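Local coordinates for aromatic-amino-acid:2-oxoglutarate transaminase (Candida albicans, PDB 6HND), which probably catalyses pyridoxal-phosphate-dependent transfer of amino groups between aromatic amino acids and 2-oxo acids such as 2-oxoglutarate, at residues Val183-Glu188 / Thr222-Leu227; Ala205-Ile210 / Lys233-Leu238; Leu412-Ile417 / Met437-Lys442. One frame throughout, in Å; residues are numbered along the deposited sequence.

Overall arrangement
From the N terminus, strand 183-187 comes first, and interaction 1 closes the loop that runs from it through strand 204-208 to helix 221-229. Interaction 2 opens on strand 204-208, before that loop is finished, and closes just after helix 231-234, so the two loops cross. Strands 183-187 and 204-208 are neighbours in the mixed sheet, and the two contacts touch each other with centres about 7 Å apart. Together they fasten the helical link that returns to strand 243-246. Interaction 3 follows in series, about 27 Å from interaction 1 between centres, closing the short loop from helix 392-418 through helix 421-424 and strand 428-430 to strand 438-443 of a separate antiparallel sheet.

Interaction 1: residues Val183-Glu188 / Thr222-Leu227; sequences VILVEE and TQFVDL
Leu185 meets the helix with both of its methyl groups, each against a different residue. Leu185 CD1 lies at the edge of the Phe224 ring, near its plane, 3.9 Å from Phe224 CE1, with CZ of the same ring next nearest. CD2 goes to the other side chain, with Leu185 CD2 4.0 Å from Leu227 CD2. The forked end of a leucine suits this place because one residue can serve two partners that are three residues apart, and so on the same face of the helix.

The approaches differ. The Leu185 and Phe224 side chains cross at about a right angle, whereas those of Leu185 and Leu227 pass alongside each other in opposite directions. Phe224 does not leave its backbone pointing straight at the strand; with CG anti to the backbone N (chi1 -172°), the long flat ring carries its outer edge across to the leucine. A rigid aromatic is well fitted to span such a gap, for the nearest backbones, Leu185 CA and Phe224 CA, remain 9.7 Å apart. The contact is entirely apolar and buried; the interface is small, 104 Å² summed over both sides, and its closest pairs are methyl and ring carbons.

In the next shell, Val208 of strand 204-208 touches both Leu185 and Phe224, and Trp231 of helix 231-234 packs on Leu185. The strand continues to Glu187, whose carboxylate hydrogen-bonds Ile247 N, Gln251 NE2 and Thr246 OG1, which would help satisfy a buried charge.

Strand 183-187 lies between strands 243-246 and 204-208 in the mixed sheet, parallel to both. Helix 221-229 belongs to the beta-alpha-beta crossover that leaves strand 204-208 and reaches strand 243-246, so it packs on the strand its connection skips.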
loop_
_atom_site.group_PDB
_atom_site.type_symbol
_atom_site.label_atom_id
_atom_site.label_comp_id
_atom_site.label_asym_id
_atom_site.label_seq_id
_atom_site.Cartn_x
_atom_site.Cartn_y
_atom_site.Cartn_z
ATOM N N VAL B 183 1.677 4.470 25.975
ATOM C CA VAL B 183 1.547 3.025 26.308
ATOM C C VAL B 183 0.321 2.475 25.563
ATOM O O VAL B 183 -0.725 3.130 25.587
ATOM C CB VAL B 183 1.431 2.837 27.829
ATOM C CG1 VAL B 183 1.080 1.407 28.221
ATOM C CG2 VAL B 183 2.711 3.281 28.506
ATOM N N ILE B 184 0.451 1.323 24.910
ATOM C CA ILE B 184 -0.739 0.580 24.425
ATOM C C ILE B 184 -0.790 -0.746 25.166
ATOM O O ILE B 184 0.268 -1.411 25.329
ATOM C CB ILE B 184 -0.791 0.401 22.897
ATOM C CG1 ILE B 184 -2.096 -0.301 22.511
ATOM C CG2 ILE B 184 0.440 -0.311 22.381
ATOM C CD1 ILE B 184 -2.554 -0.086 21.105
ATOM N N LEU B 185 -1.983 -1.050 25.640
ATOM C CA LEU B 185 -2.351 -2.326 26.291
ATOM C C LEU B 185 -2.563 -3.355 25.186
ATOM O O LEU B 185 -3.430 -3.102 24.309
ATOM C CB LEU B 185 -3.653 -2.102 27.059
ATOM C CG LEU B 185 -3.551 -1.097 28.180
ATOM C CD1 LEU B 185 -4.932 -0.653 28.621
ATOM C CD2 LEU B 185 -2.754 -1.708 29.328
ATOM N N VAL B 186 -1.823 -4.458 25.233
ATOM C CA VAL B 186 -1.923 -5.527 24.210
ATOM C C VAL B 186 -2.163 -6.859 24.924
ATOM O O VAL B 186 -1.480 -7.132 25.941
ATOM C CB VAL B 186 -0.664 -5.534 23.332
ATOM C CG1 VAL B 186 -0.692 -6.651 22.316
ATOM C CG2 VAL B 186 -0.463 -4.199 22.627
ATOM N N GLU B 187 -3.097 -7.657 24.405
ATOM C CA GLU B 187 -3.288 -9.077 24.827
ATOM C C GLU B 187 -1.924 -9.779 24.837
ATOM O O GLU B 187 -1.223 -9.685 23.844
ATOM C CB GLU B 187 -4.332 -9.759 23.939
ATOM C CG GLU B 187 -5.719 -9.164 24.118
ATOM C CD GLU B 187 -6.724 -9.396 23.013
ATOM O OE1 GLU B 187 -6.288 -9.556 21.854
ATOM O OE2 GLU B 187 -7.947 -9.308 23.293
ATOM N N GLU B 188 -1.594 -10.455 25.941
ATOM C CA GLU B 188 -0.244 -11.002 26.234
ATOM C C GLU B 188 0.168 -11.992 25.145
ATOM O O GLU B 188 1.369 -12.070 24.913
ATOM C CB GLU B 188 -0.170 -11.669 27.603
ATOM C CG GLU B 188 -0.987 -12.945 27.753
ATOM C CD GLU B 188 -0.777 -13.614 29.112
ATOM O OE1 GLU B 188 0.369 -13.513 29.645
ATOM O OE2 GLU B 188 -1.758 -14.248 29.646
ATOM N N THR B 222 -10.423 -9.668 35.905
ATOM C CA THR B 222 -9.969 -9.368 37.288
ATOM C C THR B 222 -8.560 -8.755 37.221
ATOM O O THR B 222 -8.341 -7.709 37.870
ATOM C CB THR B 222 -10.071 -10.613 38.173
ATOM O OG1 THR B 222 -11.456 -10.904 38.348
ATOM C CG2 THR B 222 -9.443 -10.432 39.535
ATOM N N GLN B 223 -7.648 -9.348 36.438
ATOM C CA GLN B 223 -6.244 -8.876 36.343
ATOM C C GLN B 223 -6.186 -7.590 35.502
ATOM O O GLN B 223 -5.278 -6.790 35.749
ATOM C CB GLN B 223 -5.309 -9.978 35.841
ATOM C CG GLN B 223 -5.095 -11.090 36.867
ATOM C CD GLN B 223 -4.651 -10.545 38.207
ATOM O OE1 GLN B 223 -5.410 -10.554 39.183
ATOM N NE2 GLN B 223 -3.425 -10.033 38.261
ATOM N N PHE B 224 -7.129 -7.372 34.590
ATOM C CA PHE B 224 -7.206 -6.140 33.778
ATOM C C PHE B 224 -7.606 -4.974 34.700
ATOM O O PHE B 224 -6.854 -3.990 34.832
ATOM C CB PHE B 224 -8.114 -6.340 32.557
ATOM C CG PHE B 224 -8.094 -5.192 31.568
ATOM C CD1 PHE B 224 -6.909 -4.766 30.994
ATOM C CD2 PHE B 224 -9.252 -4.526 31.219
ATOM C CE1 PHE B 224 -6.896 -3.699 30.106
ATOM C CE2 PHE B 224 -9.235 -3.455 30.342
ATOM C CZ PHE B 224 -8.059 -3.057 29.771
ATOM N N VAL B 225 -8.713 -5.109 35.412
ATOM C CA VAL B 225 -9.137 -4.112 36.440
ATOM C C VAL B 225 -7.959 -3.822 37.394
ATOM O O VAL B 225 -7.631 -2.642 37.616
ATOM C CB VAL B 225 -10.418 -4.580 37.160
ATOM C CG1 VAL B 225 -10.782 -3.679 38.328
ATOM C CG2 VAL B 225 -11.588 -4.638 36.203
ATOM N N ASP B 226 -7.292 -4.846 37.913
ATOM C CA ASP B 226 -6.194 -4.665 38.891
ATOM C C ASP B 226 -5.075 -3.825 38.251
ATOM O O ASP B 226 -4.559 -2.880 38.934
ATOM C CB ASP B 226 -5.696 -6.012 39.419
ATOM C CG ASP B 226 -4.552 -5.846 40.404
ATOM O OD1 ASP B 226 -4.804 -5.351 41.515
ATOM O OD2 ASP B 226 -3.403 -6.154 40.025
ATOM N N LEU B 227 -4.680 -4.155 37.014
ATOM C CA LEU B 227 -3.643 -3.398 36.251
ATOM C C LEU B 227 -4.071 -1.923 36.162
ATOM O O LEU B 227 -3.267 -1.049 36.426
ATOM C CB LEU B 227 -3.467 -4.044 34.867
ATOM C CG LEU B 227 -2.516 -3.360 33.878
ATOM C CD1 LEU B 227 -1.096 -3.326 34.406
ATOM C CD2 LEU B 227 -2.546 -4.059 32.520
#

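Interaction 2: residues Ala205-Ile210 / Lys233-Leu238; sequences AVPVKI and KHYPNL
Val206 reaches over one face of the Tyr235 ring, its CG2 methyl standing 4.2 Å from the ring centroid and only 11° off the ring normal, a CH-pi contact. Val206 sits on strand 204-208, outermost within this chain in the mixed sheet of the aminotransferase fold, and Tyr235 belongs to the beta-alpha-beta crossover that carries the chain on to strand 243-246.

The valine uses its two branches differently. While CG2 lies over the centre of one face, Val206 CG1 bears on the outer part of the ring, nearest to Tyr235 CE2 at 3.5 Å. CG2 also packs on the neighbouring leucine, with Val206 CG2 3.7 Å from Leu238 CD1. A beta-branched residue fits here, since both methyls diverge directly from CB and are presented as a compact pair against one face of the ring.

Tyr235 is the first residue beyond helix 231-234 to leave helical backbone angles, and it begins a type I beta turn ending at Leu238. That turn brings Tyr235 and Leu238 back together on the side facing the strand, while the intervening Pro236 and Asn237 lie exposed. With its CG anti to the carbonyl carbon (chi1 -66°), the tyrosine brings its hydroxyl end to Pro207, Tyr235 OH lying 3.8 Å from Pro207 CD. Trp231 and Leu227 also touch Tyr235, tying the turn to the preceding helices.

The hydroxyl makes the tyrosine suited to a partly buried position: the water oxygen lying in the ring plane at its edge donates to Pro207 O and hydrogen-bonds Tyr235 OH, both at 2.8 Å.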
loop_
_atom_site.group_PDB
_atom_site.type_symbol
_atom_site.label_atom_id
_atom_site.label_comp_id
_atom_site.label_asym_id
_atom_site.label_seq_id
_atom_site.Cartn_x
_atom_site.Cartn_y
_atom_site.Cartn_z
ATOM N N ALA B 205 4.352 -1.419 24.449
ATOM C CA ALA B 205 3.335 -2.481 24.605
ATOM C C ALA B 205 3.395 -3.024 26.034
ATOM O O ALA B 205 4.465 -3.490 26.471
ATOM C CB ALA B 205 3.587 -3.571 23.603
ATOM N N VAL B 206 2.277 -2.950 26.746
ATOM C CA VAL B 206 2.107 -3.563 28.094
ATOM C C VAL B 206 1.144 -4.735 27.934
ATOM O O VAL B 206 0.042 -4.576 27.404
ATOM C CB VAL B 206 1.634 -2.507 29.105
ATOM C CG1 VAL B 206 0.959 -3.122 30.315
ATOM C CG2 VAL B 206 2.815 -1.622 29.497
ATOM N N PRO B 207 1.589 -5.948 28.318
ATOM C CA PRO B 207 0.800 -7.159 28.143
ATOM C C PRO B 207 -0.382 -7.242 29.119
ATOM O O PRO B 207 -0.227 -6.901 30.262
ATOM C CB PRO B 207 1.836 -8.261 28.417
ATOM C CG PRO B 207 2.755 -7.637 29.445
ATOM C CD PRO B 207 2.866 -6.191 29.003
ATOM N N VAL B 208 -1.533 -7.682 28.631
ATOM C CA VAL B 208 -2.788 -7.885 29.409
ATOM C C VAL B 208 -3.024 -9.397 29.469
ATOM O O VAL B 208 -3.210 -10.011 28.387
ATOM C CB VAL B 208 -3.972 -7.141 28.750
ATOM C CG1 VAL B 208 -5.313 -7.623 29.272
ATOM C CG2 VAL B 208 -3.875 -5.623 28.902
ATOM N N LYS B 209 -3.021 -9.977 30.667
ATOM C CA LYS B 209 -3.094 -11.449 30.867
ATOM C C LYS B 209 -4.376 -12.006 30.238
ATOM O O LYS B 209 -5.421 -11.356 30.271
ATOM C CB LYS B 209 -3.055 -11.848 32.346
ATOM C CG LYS B 209 -1.806 -11.420 33.102
ATOM C CD LYS B 209 -1.619 -12.119 34.440
ATOM C CE LYS B 209 -0.560 -11.456 35.308
ATOM N NZ LYS B 209 -0.289 -12.272 36.514
ATOM N N ILE B 210 -4.259 -13.186 29.650
ATOM C CA ILE B 210 -5.399 -13.949 29.095
ATOM C C ILE B 210 -5.731 -15.049 30.085
ATOM O O ILE B 210 -4.813 -15.705 30.586
ATOM C CB ILE B 210 -5.045 -14.500 27.712
ATOM C CG1 ILE B 210 -5.163 -13.393 26.661
ATOM C CG2 ILE B 210 -5.910 -15.707 27.389
ATOM C CD1 ILE B 210 -4.551 -13.774 25.355
ATOM N N LYS B 233 1.666 0.988 40.613
ATOM C CA LYS B 233 2.352 -0.069 41.398
ATOM C C LYS B 233 3.000 -1.068 40.439
ATOM O O LYS B 233 4.107 -1.534 40.754
ATOM C CB LYS B 233 1.356 -0.754 42.335
ATOM C CG LYS B 233 1.877 -1.077 43.731
ATOM C CD LYS B 233 0.821 -1.718 44.629
ATOM C CE LYS B 233 -0.264 -0.756 45.085
ATOM N NZ LYS B 233 -1.435 -1.466 45.664
ATOM N N HIS B 234 2.330 -1.385 39.323
ATOM C CA HIS B 234 2.845 -2.287 38.253
ATOM C C HIS B 234 3.912 -1.596 37.386
ATOM O O HIS B 234 4.845 -2.279 36.921
ATOM C CB HIS B 234 1.687 -2.767 37.379
ATOM C CG HIS B 234 0.762 -3.690 38.084
ATOM N ND1 HIS B 234 -0.423 -3.252 38.651
ATOM C CD2 HIS B 234 0.832 -5.015 38.310
ATOM C CE1 HIS B 234 -1.060 -4.278 39.174
ATOM N NE2 HIS B 234 -0.298 -5.364 38.997
ATOM N N TYR B 235 3.725 -0.311 37.101
ATOM C CA TYR B 235 4.443 0.435 36.034
ATOM C C TYR B 235 4.670 1.866 36.522
ATOM O O TYR B 235 4.147 2.814 35.950
ATOM C CB TYR B 235 3.680 0.309 34.700
ATOM C CG TYR B 235 3.636 -1.092 34.122
ATOM C CD1 TYR B 235 4.797 -1.720 33.695
ATOM C CD2 TYR B 235 2.452 -1.804 34.012
ATOM C CE1 TYR B 235 4.789 -3.015 33.186
ATOM C CE2 TYR B 235 2.421 -3.093 33.491
ATOM C CZ TYR B 235 3.595 -3.702 33.079
ATOM O OH TYR B 235 3.609 -4.966 32.569
ATOM N N PRO B 236 5.474 2.067 37.596
ATOM C CA PRO B 236 5.709 3.405 38.142
ATOM C C PRO B 236 6.323 4.412 37.148
ATOM O O PRO B 236 6.138 5.604 37.361
ATOM C CB PRO B 236 6.664 3.182 39.332
ATOM C CG PRO B 236 7.255 1.795 39.096
ATOM C CD PRO B 236 6.176 1.019 38.363
ATOM N N ASN B 237 7.005 3.950 36.093
ATOM C CA ASN B 237 7.768 4.860 35.195
ATOM C C ASN B 237 7.072 5.047 33.836
ATOM O O ASN B 237 7.641 5.792 33.016
ATOM C CB ASN B 237 9.221 4.398 35.092
ATOM C CG ASN B 237 9.908 4.479 36.440
ATOM O OD1 ASN B 237 10.452 3.489 36.925
ATOM N ND2 ASN B 237 9.840 5.643 37.072
ATOM N N LEU B 238 5.874 4.466 33.645
ATOM C CA LEU B 238 5.084 4.519 32.390
ATOM C C LEU B 238 3.847 5.391 32.584
ATOM O O LEU B 238 3.191 5.357 33.622
ATOM C CB LEU B 238 4.651 3.107 31.984
ATOM C CG LEU B 238 5.752 2.131 31.554
ATOM C CD1 LEU B 238 5.126 0.825 31.088
ATOM C CD2 LEU B 238 6.653 2.699 30.447
HETATM O O HOH W 1 1.052 -6.071 32.552
#

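Interaction 3: residues Leu412-Ile417 / Met437-Lys442; sequences LLLYSI and MFVTFK
Ile417 and Phe441 are brought together by their first torsions: CG2 of Ile417 lies anti to its backbone N while CG1 lies anti to the carbonyl carbon (chi1 -71°), and Phe441 holds its ring carbon CG anti to N (chi1 -175°), placing the ring beside Ile417. Ile417 CG2 then lies in the ring plane at its edge, 3.9 Å from Phe441 CE1. The other arm of the isoleucine adds to this, for Ile417 CD1 is also 3.9 Å from Phe441 CD1, so both branches bear on the CD1-CE1 edge of the ring, CG2 in its plane and the isoleucine CD1 displaced from it.

Two residues earlier in the strand, Val439 receives a pair of leucines. Val439 CG2 is 4.0 Å from Leu413 CD2, the two side chains meeting tip to tip, and Leu414 CD1 comes in at a slant to lie 4.0 Å from Val439 CG2. The short valine suits this level, where the backbones are closer: Leu414 CA and Val439 CA are 8.7 Å apart, against 9.4 Å between Ile417 CA and Phe441 CA. Over these segments the helix and strand axes run almost parallel, at 17°, which lets successive levels of the helix match alternate residues of the strand.

Helix 499-518 packs against Leu413 and Phe441, and Leu41 of the second subunit touches Leu413. Phe438, pointing away from the helix, touches the pyridoxal phosphate and makes a cation-pi contact with Arg490. This layer of a long helix on a small antiparallel sheet is consistent with the smaller domain of fold type I aminotransferases, with one face of the strand packed in the domain core and Phe438 at the cofactor site.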
loop_
_atom_site.group_PDB
_atom_site.type_symbol
_atom_site.label_atom_id
_atom_site.label_comp_id
_atom_site.label_asym_id
_atom_site.label_seq_id
_atom_site.Cartn_x
_atom_site.Cartn_y
_atom_site.Cartn_z
ATOM N N LEU B 412 -13.756 -31.500 13.079
ATOM C CA LEU B 412 -12.915 -32.617 12.588
ATOM C C LEU B 412 -11.581 -32.610 13.349
ATOM O O LEU B 412 -11.259 -33.610 14.019
ATOM C CB LEU B 412 -12.712 -32.436 11.083
ATOM C CG LEU B 412 -12.404 -33.697 10.291
ATOM C CD1 LEU B 412 -13.533 -34.723 10.417
ATOM C CD2 LEU B 412 -12.159 -33.324 8.833
ATOM N N LEU B 413 -10.850 -31.496 13.310
ATOM C CA LEU B 413 -9.541 -31.387 14.008
ATOM C C LEU B 413 -9.733 -31.722 15.490
ATOM O O LEU B 413 -8.874 -32.438 16.046
ATOM C CB LEU B 413 -8.971 -29.984 13.815
ATOM C CG LEU B 413 -7.690 -29.698 14.584
ATOM C CD1 LEU B 413 -6.578 -30.620 14.106
ATOM C CD2 LEU B 413 -7.303 -28.230 14.448
ATOM N N LEU B 414 -10.807 -31.210 16.105
ATOM C CA LEU B 414 -11.115 -31.471 17.539
ATOM C C LEU B 414 -11.393 -32.974 17.752
ATOM O O LEU B 414 -10.883 -33.500 18.756
ATOM C CB LEU B 414 -12.262 -30.574 18.041
ATOM C CG LEU B 414 -11.807 -29.383 18.889
ATOM C CD1 LEU B 414 -11.054 -28.377 18.039
ATOM C CD2 LEU B 414 -12.966 -28.711 19.581
ATOM N N TYR B 415 -12.148 -33.629 16.856
ATOM C CA TYR B 415 -12.394 -35.095 16.885
ATOM C C TYR B 415 -11.030 -35.806 16.817
ATOM O O TYR B 415 -10.676 -36.556 17.748
ATOM C CB TYR B 415 -13.357 -35.502 15.765
ATOM C CG TYR B 415 -13.646 -36.985 15.663
ATOM C CD1 TYR B 415 -14.521 -37.599 16.545
ATOM C CD2 TYR B 415 -13.058 -37.770 14.680
ATOM C CE1 TYR B 415 -14.775 -38.956 16.475
ATOM C CE2 TYR B 415 -13.305 -39.130 14.595
ATOM C CZ TYR B 415 -14.170 -39.724 15.497
ATOM O OH TYR B 415 -14.433 -41.062 15.444
ATOM N N SER B 416 -10.225 -35.509 15.800
ATOM C CA SER B 416 -8.899 -36.153 15.595
ATOM C C SER B 416 -8.108 -36.123 16.906
ATOM O O SER B 416 -7.307 -37.036 17.115
ATOM C CB SER B 416 -8.115 -35.531 14.470
ATOM O OG SER B 416 -7.626 -34.253 14.838
ATOM N N ILE B 417 -8.349 -35.129 17.768
ATOM C CA ILE B 417 -7.565 -34.915 19.019
ATOM C C ILE B 417 -8.242 -35.712 20.137
ATOM O O ILE B 417 -7.511 -36.416 20.889
ATOM C CB ILE B 417 -7.402 -33.410 19.345
ATOM C CG1 ILE B 417 -6.454 -32.703 18.364
ATOM C CG2 ILE B 417 -6.955 -33.203 20.793
ATOM C CD1 ILE B 417 -6.601 -31.195 18.335
ATOM N N MET B 437 -10.388 -19.400 12.756
ATOM C CA MET B 437 -9.568 -20.450 12.104
ATOM C C MET B 437 -8.507 -21.025 13.060
ATOM O O MET B 437 -7.698 -21.877 12.585
ATOM C CB MET B 437 -8.903 -19.905 10.831
ATOM C CG MET B 437 -8.020 -18.668 11.039
ATOM S SD MET B 437 -7.072 -18.155 9.563
ATOM C CE MET B 437 -8.382 -17.987 8.355
ATOM N N PHE B 438 -8.487 -20.625 14.341
ATOM C CA PHE B 438 -7.400 -21.005 15.289
ATOM C C PHE B 438 -7.942 -21.834 16.469
ATOM O O PHE B 438 -9.051 -21.585 16.966
ATOM C CB PHE B 438 -6.628 -19.772 15.775
ATOM C CG PHE B 438 -5.930 -19.001 14.676
ATOM C CD1 PHE B 438 -5.080 -19.637 13.788
ATOM C CD2 PHE B 438 -6.104 -17.631 14.555
ATOM C CE1 PHE B 438 -4.461 -18.931 12.777
ATOM C CE2 PHE B 438 -5.495 -16.926 13.535
ATOM C CZ PHE B 438 -4.687 -17.580 12.638
ATOM N N VAL B 439 -7.145 -22.824 16.887
ATOM C CA VAL B 439 -7.363 -23.673 18.094
ATOM C C VAL B 439 -6.173 -23.524 19.038
ATOM O O VAL B 439 -5.028 -23.765 18.584
ATOM C CB VAL B 439 -7.545 -25.143 17.723
ATOM C CG1 VAL B 439 -7.732 -25.983 18.970
ATOM C CG2 VAL B 439 -8.714 -25.349 16.781
ATOM N N THR B 440 -6.421 -23.180 20.300
ATOM C CA THR B 440 -5.430 -23.353 21.390
ATOM C C THR B 440 -5.345 -24.844 21.765
ATOM O O THR B 440 -6.370 -25.463 22.204
ATOM C CB THR B 440 -5.718 -22.501 22.633
ATOM O OG1 THR B 440 -5.658 -21.132 22.256
ATOM C CG2 THR B 440 -4.707 -22.731 23.735
ATOM N N PHE B 441 -4.140 -25.386 21.618
ATOM C CA PHE B 441 -3.796 -26.796 21.925
ATOM C C PHE B 441 -2.846 -26.763 23.113
ATOM O O PHE B 441 -1.662 -26.410 22.928
ATOM C CB PHE B 441 -3.178 -27.458 20.695
ATOM C CG PHE B 441 -2.883 -28.925 20.828
ATOM C CD1 PHE B 441 -3.902 -29.856 20.778
ATOM C CD2 PHE B 441 -1.578 -29.382 20.915
ATOM C CE1 PHE B 441 -3.626 -31.215 20.853
ATOM C CE2 PHE B 441 -1.303 -30.736 21.017
ATOM C CZ PHE B 441 -2.326 -31.650 20.951
ATOM N N LYS B 442 -3.382 -27.090 24.282
ATOM C CA LYS B 442 -2.680 -27.040 25.581
ATOM C C LYS B 442 -1.865 -28.316 25.775
ATOM O O LYS B 442 -2.314 -29.410 25.391
ATOM C CB LYS B 442 -3.704 -26.819 26.694
ATOM C CG LYS B 442 -4.320 -25.425 26.697
ATOM C CD LYS B 442 -4.988 -25.042 27.991
ATOM C CE LYS B 442 -6.457 -25.403 28.000
ATOM N NZ LYS B 442 -7.200 -24.613 29.009
#